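Long-range contacts in GDSL-like Lipase (PDB 3P94), which probably hydrolyses lipid or other acyl esters as a serine hydrolase of the GDSL-like (SGNH) family, possibly acting as a lysophospholipase: residues 31-40 with 181-192; 117-125 with 140-150. One frame throughout, in Å; residues are numbered along the deposited sequence. Where two conformers were deposited one is given.

Contact 1. Residues 31-40 with 181-192; sequences SITDGWWPAD and VHPTLEGYKIME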
# COMPACT_ATOMS: atom_id res chain seq x y z
N SER A 31 -6.75 2.96 -1.68
CA SER A 31 -7.88 3.39 -0.84
C SER A 31 -7.69 3.02 0.64
O SER A 31 -8.20 3.72 1.52
CB SER A 31 -9.19 2.81 -1.37
OG SER A 31 -9.04 1.45 -1.76
N ILE A 32 -6.95 1.94 0.93
CA ILE A 32 -6.69 1.54 2.32
C ILE A 32 -5.77 2.59 2.99
O ILE A 32 -6.05 3.00 4.11
CB ILE A 32 -6.14 0.09 2.42
CG1 ILE A 32 -7.23 -0.89 1.92
CG2 ILE A 32 -5.73 -0.23 3.86
CD1 ILE A 32 -6.77 -2.30 1.65
N THR A 33 -4.74 3.06 2.28
CA THR A 33 -3.86 4.10 2.80
C THR A 33 -4.64 5.44 2.80
O THR A 33 -4.58 6.18 3.78
CB THR A 33 -2.54 4.17 1.99
OG1 THR A 33 -1.90 2.89 2.04
CG2 THR A 33 -1.58 5.22 2.54
N ASP A 34 -5.40 5.72 1.72
CA ASP A 34 -6.20 6.96 1.60
C ASP A 34 -7.33 7.06 2.68
O ASP A 34 -7.72 8.16 3.06
CB ASP A 34 -6.80 7.09 0.19
CG ASP A 34 -7.04 8.52 -0.29
OD1 ASP A 34 -6.74 9.47 0.47
OD2 ASP A 34 -7.46 8.69 -1.45
N GLY A 35 -7.81 5.93 3.17
CA GLY A 35 -8.86 5.88 4.18
C GLY A 35 -8.37 6.01 5.61
O GLY A 35 -9.17 6.12 6.55
N TRP A 36 -7.05 5.99 5.80
CA TRP A 36 -6.43 6.05 7.11
C TRP A 36 -6.62 7.41 7.78
O TRP A 36 -7.00 7.43 8.95
CB TRP A 36 -4.94 5.67 7.05
CG TRP A 36 -4.40 5.00 8.29
CD1 TRP A 36 -4.76 5.25 9.58
CD2 TRP A 36 -3.39 3.99 8.33
NE1 TRP A 36 -4.06 4.41 10.43
CE2 TRP A 36 -3.22 3.63 9.68
CE3 TRP A 36 -2.66 3.30 7.34
CZ2 TRP A 36 -2.32 2.62 10.08
CZ3 TRP A 36 -1.75 2.32 7.74
CH2 TRP A 36 -1.58 2.00 9.09
N TRP A 37 -6.36 8.54 7.06
CA TRP A 37 -6.52 9.89 7.64
C TRP A 37 -7.98 10.14 8.14
O TRP A 37 -8.11 10.51 9.30
CB TRP A 37 -6.06 11.00 6.69
CG TRP A 37 -6.16 12.37 7.29
CD1 TRP A 37 -5.21 13.01 8.03
CD2 TRP A 37 -7.30 13.26 7.24
NE1 TRP A 37 -5.69 14.23 8.46
CE2 TRP A 37 -6.96 14.41 7.98
CE3 TRP A 37 -8.56 13.19 6.63
CZ2 TRP A 37 -7.85 15.49 8.14
CZ3 TRP A 37 -9.43 14.26 6.77
CH2 TRP A 37 -9.07 15.40 7.51
N PRO A 38 -9.08 9.89 7.37
CA PRO A 38 -10.42 10.13 7.94
C PRO A 38 -10.71 9.29 9.20
O PRO A 38 -11.41 9.75 10.08
CB PRO A 38 -11.38 9.78 6.80
CG PRO A 38 -10.59 9.09 5.78
CD PRO A 38 -9.16 9.47 5.95
N ALA A 39 -10.12 8.07 9.29
CA ALA A 39 -10.30 7.18 10.44
C ALA A 39 -9.48 7.66 11.66
O ALA A 39 -9.96 7.55 12.79
CB ALA A 39 -9.89 5.76 10.06
N ASP A 40 -8.24 8.15 11.44
CA ASP A 40 -7.32 8.59 12.50
C ASP A 40 -6.49 9.77 11.96
O ASP A 40 -5.37 9.58 11.52
CB ASP A 40 -6.42 7.40 12.93
CG ASP A 40 -5.56 7.60 14.17
OD1 ASP A 40 -5.57 8.71 14.72
OD2 ASP A 40 -4.89 6.63 14.59
N VAL A 181 -13.17 -5.18 2.67
CA VAL A 181 -11.92 -4.85 1.96
C VAL A 181 -11.19 -3.68 2.67
O VAL A 181 -9.97 -3.75 2.90
CB VAL A 181 -12.16 -4.51 0.44
CG1 VAL A 181 -10.84 -4.25 -0.29
CG2 VAL A 181 -12.94 -5.60 -0.27
N HIS A 182 -11.93 -2.60 2.96
CA HIS A 182 -11.39 -1.39 3.58
C HIS A 182 -11.65 -1.38 5.07
O HIS A 182 -12.78 -1.63 5.53
CB HIS A 182 -11.93 -0.15 2.89
CG HIS A 182 -11.61 -0.19 1.44
ND1 HIS A 182 -12.45 -0.81 0.54
CD2 HIS A 182 -10.47 0.14 0.80
CE1 HIS A 182 -11.82 -0.80 -0.62
NE2 HIS A 182 -10.63 -0.21 -0.51
N PRO A 183 -10.59 -1.19 5.85
CA PRO A 183 -10.73 -1.30 7.31
C PRO A 183 -11.51 -0.18 7.96
O PRO A 183 -11.61 0.93 7.46
CB PRO A 183 -9.28 -1.28 7.83
CG PRO A 183 -8.40 -1.25 6.64
CD PRO A 183 -9.20 -0.91 5.44
N THR A 184 -12.06 -0.50 9.12
CA THR A 184 -12.69 0.43 10.04
C THR A 184 -11.55 0.94 10.92
O THR A 184 -10.41 0.51 10.73
CB THR A 184 -13.76 -0.33 10.86
OG1 THR A 184 -13.11 -1.47 11.44
CG2 THR A 184 -14.96 -0.74 10.01
N LEU A 185 -11.84 1.77 11.94
CA LEU A 185 -10.82 2.24 12.86
C LEU A 185 -10.19 1.05 13.63
O LEU A 185 -8.98 1.04 13.84
CB LEU A 185 -11.41 3.28 13.83
CG LEU A 185 -10.47 3.90 14.89
CD1 LEU A 185 -9.22 4.53 14.25
CD2 LEU A 185 -11.21 4.91 15.75
N GLU A 186 -11.01 0.04 13.99
CA GLU A 186 -10.55 -1.16 14.69
C GLU A 186 -9.46 -1.87 13.87
O GLU A 186 -8.45 -2.30 14.43
CB GLU A 186 -11.72 -2.12 14.97
CG GLU A 186 -11.39 -3.19 16.00
CD GLU A 186 -12.55 -4.09 16.42
OE1 GLU A 186 -13.70 -3.60 16.47
OE2 GLU A 186 -12.29 -5.28 16.72
N GLY A 187 -9.66 -1.96 12.56
CA GLY A 187 -8.71 -2.58 11.65
C GLY A 187 -7.46 -1.74 11.54
O GLY A 187 -6.36 -2.28 11.62
N TYR A 188 -7.61 -0.40 11.43
CA TYR A 188 -6.46 0.51 11.33
C TYR A 188 -5.59 0.47 12.58
O TYR A 188 -4.38 0.65 12.47
CB TYR A 188 -6.91 1.95 11.05
CG TYR A 188 -7.23 2.20 9.59
CD1 TYR A 188 -6.26 2.01 8.61
CD2 TYR A 188 -8.50 2.58 9.19
CE1 TYR A 188 -6.54 2.23 7.26
CE2 TYR A 188 -8.80 2.81 7.85
CZ TYR A 188 -7.81 2.63 6.89
OH TYR A 188 -8.11 2.85 5.56
N LYS A 189 -6.20 0.24 13.77
CA LYS A 189 -5.46 0.16 15.03
C LYS A 189 -4.60 -1.12 15.08
O LYS A 189 -3.48 -1.07 15.58
CB LYS A 189 -6.40 0.28 16.24
CG LYS A 189 -6.94 1.71 16.45
CD LYS A 189 -5.88 2.64 17.07
CE LYS A 189 -6.11 4.10 16.78
NZ LYS A 189 -4.98 4.93 17.27
N ILE A 190 -5.10 -2.24 14.50
CA ILE A 190 -4.32 -3.49 14.39
C ILE A 190 -3.11 -3.20 13.49
O ILE A 190 -1.97 -3.50 13.84
CB ILE A 190 -5.17 -4.69 13.85
CG1 ILE A 190 -6.18 -5.18 14.91
CG2 ILE A 190 -4.27 -5.86 13.35
CD1 ILE A 190 -7.23 -6.10 14.39
N MSE A 191 -3.37 -2.58 12.34
CA MSE A 191 -2.35 -2.21 11.36
C MSE A 191 -1.30 -1.27 11.94
O MSE A 191 -0.10 -1.50 11.74
CB MSE A 191 -3.00 -1.58 10.13
CG MSE A 191 -3.79 -2.57 9.30
SE MSE A 191 -4.90 -1.62 8.04
CE MSE A 191 -3.57 -0.96 6.87
N GLU A 192 -1.74 -0.22 12.68
CA GLU A 192 -0.87 0.78 13.30
C GLU A 192 0.19 0.11 14.20
O GLU A 192 1.36 0.44 14.06
CB GLU A 192 -1.71 1.79 14.09
CG GLU A 192 -0.89 2.77 14.92
CD GLU A 192 -1.67 3.81 15.71
OE1 GLU A 192 -2.91 3.92 15.52
OE2 GLU A 192 -1.04 4.53 16.51
O HOH W 1 -4.77 4.17 13.35
O HOH W 2 -5.59 7.51 17.35
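The CA atoms of I32 and H182 lie 5.7 Å apart and those of A39 and L185 5.5 Å, so helices 31-34 and 36-39 run beside the 181-184 loop and the start of helix 185-202. This is probably the catalytic corner of the SGNH-hydrolase fold, a flavodoxin-like arrangement. In the conformer given, S31 OG lies at the imidazole edge, hydrogen-bonded to H182 NE2 at 2.6 Å; S31 has a second conformer, so the bond may not be permanent. H182 ND1 bonds D179, consistent with a Ser-His-Asp triad.

Y188 joins the two helices to helix 185-202. Its OH donates to I32 O in the carbonyl plane, on a lone pair (2.5 Å). With CG anti to the carbonyl carbon (chi1 -80°), its ring lies over one face of the five-membered ring of W36, CD1 nearest, in a face-to-face stack, centroids 4.2 Å apart and planes at 30°. P183 CG lies over the opposite face of the tyrosine ring from W36 CA. An alanine in place of Y188 would probably leave I32 O without this donor and take away the ring stacked on one face of W36. The selenium of M191 lies above the six-membered ring of W36 in a long Met-aromatic contact, with CE closer, at CZ3.

At the far end, D40, K189 and E192 form a salt-bridge network, with R46 pairing to both acids. One water accepts from W36 NE1 and donates to D40 OD2 and E192 OE1.

Contact 2. Residues 117-125 with 140-150; sequences VIFCSVLPA and VIQLNKWIKEY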
# COMPACT_ATOMS: atom_id res chain seq x y z
N VAL A 117 12.82 -0.15 1.55
CA VAL A 117 11.45 -0.57 1.23
C VAL A 117 10.88 -1.45 2.33
O VAL A 117 11.46 -2.47 2.70
CB VAL A 117 11.34 -1.28 -0.14
CG1 VAL A 117 9.91 -1.78 -0.40
CG2 VAL A 117 11.78 -0.36 -1.27
N ILE A 118 9.69 -1.07 2.80
CA ILE A 118 8.91 -1.84 3.76
C ILE A 118 7.66 -2.31 3.00
O ILE A 118 6.81 -1.49 2.67
CB ILE A 118 8.59 -1.04 5.05
CG1 ILE A 118 9.89 -0.75 5.84
CG2 ILE A 118 7.58 -1.80 5.91
CD1 ILE A 118 9.78 0.39 6.86
N PHE A 119 7.61 -3.60 2.66
CA PHE A 119 6.47 -4.16 1.95
C PHE A 119 5.41 -4.64 2.91
O PHE A 119 5.73 -5.26 3.93
CB PHE A 119 6.91 -5.34 1.05
CG PHE A 119 7.32 -4.96 -0.36
CD1 PHE A 119 6.42 -4.33 -1.21
CD2 PHE A 119 8.57 -5.28 -0.85
CE1 PHE A 119 6.79 -3.98 -2.52
CE2 PHE A 119 8.95 -4.94 -2.16
CZ PHE A 119 8.05 -4.29 -2.98
N CYS A 120 4.13 -4.37 2.59
CA CYS A 120 2.99 -4.81 3.38
C CYS A 120 2.23 -5.88 2.66
O CYS A 120 1.98 -5.77 1.45
CB CYS A 120 2.06 -3.64 3.71
SG CYS A 120 2.85 -2.30 4.63
N SER A 121 1.75 -6.88 3.41
CA SER A 121 0.87 -7.92 2.90
C SER A 121 -0.40 -7.27 2.42
O SER A 121 -0.94 -6.43 3.14
CB SER A 121 0.52 -8.90 4.02
OG SER A 121 -0.27 -8.25 5.01
N VAL A 122 -0.89 -7.67 1.24
CA VAL A 122 -2.18 -7.19 0.76
C VAL A 122 -3.21 -7.69 1.78
O VAL A 122 -3.08 -8.83 2.27
CB VAL A 122 -2.47 -7.66 -0.70
CG1 VAL A 122 -3.87 -7.24 -1.16
CG2 VAL A 122 -1.42 -7.13 -1.67
N LEU A 123 -4.15 -6.83 2.19
CA LEU A 123 -5.15 -7.19 3.20
C LEU A 123 -6.07 -8.33 2.70
O LEU A 123 -6.30 -8.46 1.48
CB LEU A 123 -5.98 -5.97 3.60
CG LEU A 123 -5.57 -5.24 4.88
CD1 LEU A 123 -4.12 -4.77 4.84
CD2 LEU A 123 -6.47 -4.05 5.15
N PRO A 124 -6.62 -9.15 3.63
CA PRO A 124 -7.59 -10.17 3.21
C PRO A 124 -8.81 -9.52 2.55
O PRO A 124 -9.19 -8.41 2.91
CB PRO A 124 -7.98 -10.86 4.52
CG PRO A 124 -6.96 -10.45 5.51
CD PRO A 124 -6.46 -9.12 5.10
N ALA A 125 -9.37 -10.18 1.54
CA ALA A 125 -10.58 -9.75 0.84
C ALA A 125 -11.25 -10.97 0.27
O ALA A 125 -10.63 -11.72 -0.48
CB ALA A 125 -10.26 -8.75 -0.25
N VAL A 140 -4.97 -12.81 -3.40
CA VAL A 140 -4.30 -12.02 -2.36
C VAL A 140 -3.20 -12.89 -1.70
O VAL A 140 -2.08 -12.43 -1.54
CB VAL A 140 -5.31 -11.49 -1.31
CG1 VAL A 140 -4.60 -10.95 -0.07
CG2 VAL A 140 -6.21 -10.42 -1.92
N ILE A 141 -3.54 -14.16 -1.36
CA ILE A 141 -2.60 -15.09 -0.72
C ILE A 141 -1.43 -15.38 -1.67
O ILE A 141 -0.29 -15.37 -1.21
CB ILE A 141 -3.34 -16.38 -0.22
CG1 ILE A 141 -4.16 -16.05 1.05
CG2 ILE A 141 -2.36 -17.54 0.05
CD1 ILE A 141 -5.34 -16.93 1.28
N GLN A 142 -1.69 -15.61 -2.98
CA GLN A 142 -0.63 -15.90 -3.95
C GLN A 142 0.33 -14.71 -4.10
O GLN A 142 1.55 -14.88 -4.04
CB GLN A 142 -1.19 -16.32 -5.33
CG GLN A 142 -0.11 -16.59 -6.39
CD GLN A 142 0.79 -17.74 -6.03
OE1 GLN A 142 0.47 -18.90 -6.27
NE2 GLN A 142 1.94 -17.47 -5.42
N LEU A 143 -0.24 -13.50 -4.27
CA LEU A 143 0.55 -12.27 -4.40
C LEU A 143 1.41 -12.06 -3.15
O LEU A 143 2.58 -11.75 -3.29
CB LEU A 143 -0.35 -11.05 -4.67
CG LEU A 143 0.35 -9.67 -4.84
CD1 LEU A 143 1.46 -9.70 -5.93
CD2 LEU A 143 -0.67 -8.62 -5.20
N ASN A 144 0.83 -12.27 -1.94
CA ASN A 144 1.55 -12.10 -0.67
C ASN A 144 2.70 -13.08 -0.53
O ASN A 144 3.72 -12.72 0.04
CB ASN A 144 0.61 -12.22 0.52
CG ASN A 144 -0.24 -10.99 0.74
OD1 ASN A 144 0.03 -9.93 0.17
ND2 ASN A 144 -1.25 -11.10 1.59
N LYS A 145 2.56 -14.31 -1.09
CA LYS A 145 3.60 -15.33 -1.07
C LYS A 145 4.81 -14.82 -1.84
O LYS A 145 5.94 -14.94 -1.36
CB LYS A 145 3.08 -16.65 -1.66
CG LYS A 145 3.88 -17.85 -1.26
CD LYS A 145 3.49 -19.08 -2.06
CE LYS A 145 4.47 -20.21 -1.83
NZ LYS A 145 4.29 -21.31 -2.81
N TRP A 146 4.57 -14.22 -3.02
CA TRP A 146 5.60 -13.65 -3.89
C TRP A 146 6.27 -12.43 -3.24
O TRP A 146 7.50 -12.34 -3.27
CB TRP A 146 5.02 -13.26 -5.25
CG TRP A 146 4.62 -14.43 -6.10
CD1 TRP A 146 5.11 -15.70 -6.05
CD2 TRP A 146 3.64 -14.42 -7.14
NE1 TRP A 146 4.51 -16.48 -7.00
CE2 TRP A 146 3.59 -15.72 -7.69
CE3 TRP A 146 2.79 -13.43 -7.68
CZ2 TRP A 146 2.74 -16.05 -8.74
CZ3 TRP A 146 1.95 -13.77 -8.72
CH2 TRP A 146 1.95 -15.06 -9.26
N ILE A 147 5.46 -11.52 -2.66
CA ILE A 147 5.96 -10.32 -1.98
C ILE A 147 6.88 -10.73 -0.82
O ILE A 147 7.99 -10.21 -0.72
CB ILE A 147 4.81 -9.41 -1.47
CG1 ILE A 147 3.97 -8.84 -2.64
CG2 ILE A 147 5.37 -8.25 -0.59
CD1 ILE A 147 2.60 -8.18 -2.17
N LYS A 148 6.40 -11.65 0.05
CA LYS A 148 7.17 -12.13 1.21
C LYS A 148 8.49 -12.79 0.79
O LYS A 148 9.52 -12.51 1.41
CB LYS A 148 6.34 -13.10 2.06
CG LYS A 148 6.99 -13.33 3.44
CD LYS A 148 6.26 -14.40 4.25
CE LYS A 148 6.81 -14.47 5.66
NZ LYS A 148 8.26 -14.81 5.70
N GLU A 149 8.46 -13.66 -0.23
CA GLU A 149 9.65 -14.35 -0.73
C GLU A 149 10.66 -13.35 -1.31
O GLU A 149 11.86 -13.47 -1.03
CB GLU A 149 9.26 -15.40 -1.78
CG GLU A 149 8.94 -16.76 -1.17
CD GLU A 149 8.01 -17.67 -1.95
OE1 GLU A 149 7.90 -17.51 -3.19
OE2 GLU A 149 7.39 -18.55 -1.31
N TYR A 150 10.18 -12.33 -2.05
CA TYR A 150 11.02 -11.25 -2.59
C TYR A 150 11.66 -10.43 -1.44
O TYR A 150 12.86 -10.16 -1.47
CB TYR A 150 10.23 -10.33 -3.53
CG TYR A 150 11.07 -9.20 -4.11
CD1 TYR A 150 11.91 -9.42 -5.20
CD2 TYR A 150 11.06 -7.94 -3.53
CE1 TYR A 150 12.71 -8.40 -5.71
CE2 TYR A 150 11.88 -6.91 -4.03
CZ TYR A 150 12.69 -7.15 -5.12
OH TYR A 150 13.50 -6.13 -5.58
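N144 lays its side-chain amide against the backbone of V122 and holds it with two hydrogen bonds. OD1 accepts from V122 N at 2.7 Å, with the donor tilted out of the carbonyl plane. ND2 gives a nearly straight bond to V122 O at 3.0 Å, N-H...O angle 175°, on a lone pair of that carbonyl. The V122 oxygen lies almost exactly in the plane of the N144 amide. Two bonds from one flat group fix its rotation and satisfy both backbone polar atoms of a buried residue. The amide points there because CG stands beside the backbone N of N144, anti to its carbonyl carbon (chi1 -76°).

Most of the rest is apolar packing. The two methyls of V122 turn to different side chains of the helix. CG1 meets V140 CG1 at 3.9 Å, while CG2 reaches L143 CD2, also at 3.9 Å, and lies near I147 CD1. V140 CG1 also packs on L123 O, 3.4 Å away. Further back along the strand, F119 CB rests on I147 CG2 at 3.7 Å. The F119 ring goes on to touch Y150, CE2 to CD2.

The contact is the first half of a beta-alpha-beta crossover, in which strand 116-120 is followed by helix 137-153 and then strand 157-159. The strand and helix segments run nearly antiparallel, at 156°, with axes 9.1 Å apart. F119 also touches A107 of helix 96-112, N144 and I147 pack on Y158 of strand 157-159, and V140 reaches H162 of helix 161-165.

The centres of contacts 1 and 2 are about 18 Å apart, and the chain of contact 2 lies wholly between the two segments of contact 1. L123 joins them. Its CD2 touches P183 CG at 3.7 Å and I32 CD1 at 3.9 Å, and it lies 4.1 Å from the selenium of M191. A125 CB also meets V181 CG2, at 4.1 Å. The 121-125 loop, tied to helix 137-153 in contact 2, therefore packs against I32, P183 and M191 of contact 1. The side chain of L123 lies near the probable triad of S31, H182 and D179. Contact 1 carries two of those three residues, whereas contact 2 is a buried strand-to-helix contact that holds the loop carrying L123.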